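Local atomic coordinates of thymidylate synthase thyX (Helicobacter pylori, PDB entry 3N3Y), a protein that probably catalyses the reductive methylation of dUMP to dTMP as an FAD-dependent homotetramer, with methylenetetrahydrofolate as methyl donor and NADPH as reductant. Residues N139-V142 with L143-H147. Sequence-based numbering, arbitrary orientation.
Sequences NLRV and LLSEH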
loop_
_atom_site.group_PDB
_atom_site.type_symbol
_atom_site.label_atom_id
_atom_site.label_comp_id
_atom_site.label_asym_id
_atom_site.label_seq_id
_atom_site.Cartn_x
_atom_site.Cartn_y
_atom_site.Cartn_z
ATOM N N ASN A 139 33.609 -16.086 -14.654
ATOM C CA ASN A 139 34.257 -15.604 -13.429
ATOM C C ASN A 139 33.477 -15.943 -12.158
ATOM O O ASN A 139 34.074 -16.323 -11.145
ATOM C CB ASN A 139 34.548 -14.109 -13.503
ATOM C CG ASN A 139 35.705 -13.800 -14.437
ATOM O OD1 ASN A 139 35.815 -12.704 -14.993
ATOM N ND2 ASN A 139 36.562 -14.774 -14.622
ATOM N N LEU A 140 32.150 -15.810 -12.221
ATOM C CA LEU A 140 31.275 -16.150 -11.100
ATOM C C LEU A 140 31.406 -17.631 -10.766
ATOM O O LEU A 140 31.508 -18.010 -9.601
ATOM C CB LEU A 140 29.815 -15.837 -11.448
ATOM C CG LEU A 140 28.753 -16.012 -10.348
ATOM C CD1 LEU A 140 29.087 -15.137 -9.152
ATOM C CD2 LEU A 140 27.332 -15.715 -10.858
ATOM N N ARG A 141 31.397 -18.466 -11.803
ATOM C CA ARG A 141 31.539 -19.910 -11.628
ATOM C C ARG A 141 32.853 -20.242 -10.929
ATOM O O ARG A 141 32.875 -21.015 -9.978
ATOM C CB ARG A 141 31.454 -20.660 -12.962
ATOM C CG ARG A 141 31.434 -22.165 -12.779
ATOM C CD ARG A 141 31.818 -22.915 -14.028
ATOM N NE ARG A 141 33.191 -22.651 -14.467
ATOM C CZ ARG A 141 34.266 -23.302 -14.026
ATOM N NH1 ARG A 141 34.148 -24.250 -13.106
ATOM N NH2 ARG A 141 35.465 -22.995 -14.502
ATOM N N VAL A 142 33.941 -19.638 -11.395
ATOM C CA VAL A 142 35.239 -19.819 -10.763
ATOM C C VAL A 142 35.259 -19.416 -9.270
ATOM O O VAL A 142 35.787 -20.154 -8.437
ATOM C CB VAL A 142 36.347 -19.107 -11.565
ATOM C CG1 VAL A 142 37.655 -19.054 -10.779
ATOM C CG2 VAL A 142 36.552 -19.811 -12.923
ATOM N N LEU A 143 34.676 -18.267 -8.928
ATOM C CA LEU A 143 34.659 -17.821 -7.534
ATOM C C LEU A 143 34.025 -18.865 -6.638
ATOM O O LEU A 143 34.530 -19.165 -5.556
ATOM C CB LEU A 143 33.888 -16.511 -7.378
ATOM C CG LEU A 143 34.510 -15.275 -8.033
ATOM C CD1 LEU A 143 33.516 -14.106 -7.991
ATOM C CD2 LEU A 143 35.833 -14.909 -7.376
ATOM N N LEU A 144 32.911 -19.409 -7.106
ATOM C CA LEU A 144 32.137 -20.383 -6.352
ATOM C C LEU A 144 32.753 -21.781 -6.317
ATOM O O LEU A 144 32.576 -22.516 -5.341
ATOM C CB LEU A 144 30.740 -20.503 -6.963
ATOM C CG LEU A 144 29.859 -19.265 -6.896
ATOM C CD1 LEU A 144 28.680 -19.420 -7.831
ATOM C CD2 LEU A 144 29.403 -19.031 -5.472
ATOM N N SER A 145 33.456 -22.144 -7.389
ATOM C CA SER A 145 33.763 -23.539 -7.668
ATOM C C SER A 145 35.194 -23.917 -7.327
ATOM O O SER A 145 35.470 -25.030 -6.880
ATOM C CB SER A 145 33.490 -23.841 -9.139
ATOM O OG SER A 145 33.581 -25.229 -9.396
ATOM N N GLU A 146 36.109 -22.987 -7.542
ATOM C CA GLU A 146 37.508 -23.259 -7.305
ATOM C C GLU A 146 37.967 -22.631 -5.991
ATOM O O GLU A 146 38.725 -23.238 -5.241
ATOM C CB GLU A 146 38.337 -22.788 -8.504
ATOM C CG GLU A 146 37.700 -23.205 -9.842
ATOM C CD GLU A 146 38.693 -23.248 -11.008
ATOM O OE1 GLU A 146 39.869 -22.864 -10.803
ATOM O OE2 GLU A 146 38.294 -23.668 -12.128
ATOM N N HIS A 147 37.483 -21.434 -5.689
ATOM C CA HIS A 147 37.866 -20.769 -4.444
ATOM C C HIS A 147 36.841 -20.974 -3.323
ATOM O O HIS A 147 37.063 -20.569 -2.184
ATOM C CB HIS A 147 38.087 -19.281 -4.694
ATOM C CG HIS A 147 38.951 -18.999 -5.879
ATOM N ND1 HIS A 147 40.317 -19.174 -5.859
ATOM C CD2 HIS A 147 38.646 -18.559 -7.122
ATOM C CE1 HIS A 147 40.819 -18.854 -7.039
ATOM N NE2 HIS A 147 39.826 -18.475 -7.825
#
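Leu143 N and Leu144 N donate to Asn139 O (3.0 Å) and Leu140 O (3.2 Å) in regular i to i+4 fashion, and the pattern then gathers on a single carbonyl as helix 127-145 reaches its C-terminal end. This is the C-terminal end of an alpha-helix, where the regular bonding gives way to a turn. Val142 O takes a nearly straight i+4 bond from Glu146 N at 3.0 Å (N-H...O 164°), an i+3 bond from Ser145 N, and a weak i+5 bond from His147 N at 3.5 Å. Ser145 N stands well above the carbonyl plane, on the same face as Glu146 N; the bond from Ser145 N to Arg141 O is strongly bent and weak. Three N-H groups thus converge on one oxygen as the turn changes pitch.

Among the side chains, Arg141 runs toward the C-terminal end: CG lies anti to the backbone N (chi1 -173°), and the bend at chi3 turns the guanidinium over the last turn. There NH2 forms a long salt bridge with Glu146 OE2 at 3.8 Å, the two planes 65° apart; the stronger partner of Arg141 NH2 is Glu138 OE2, three residues earlier on the helix, so Arg141 has a second acidic partner. On the buried flank Leu140 CG meets Leu144 CD1 at 4.2 Å, and both leucines pack on Leu100, with Leu144 also reaching Asn151 and Ala154 of helix 151-154. Asn139 and Leu143 instead touch Met132 of the second subunit, which places this helix end at a subunit interface, away from the chain's centre. Val142 reaches forward past its own carbonyl, CG1 anti to the backbone N, and the side chains of Val142 and His147 cross obliquely, with Val142 CG1 3.7 Å from His147 NE2.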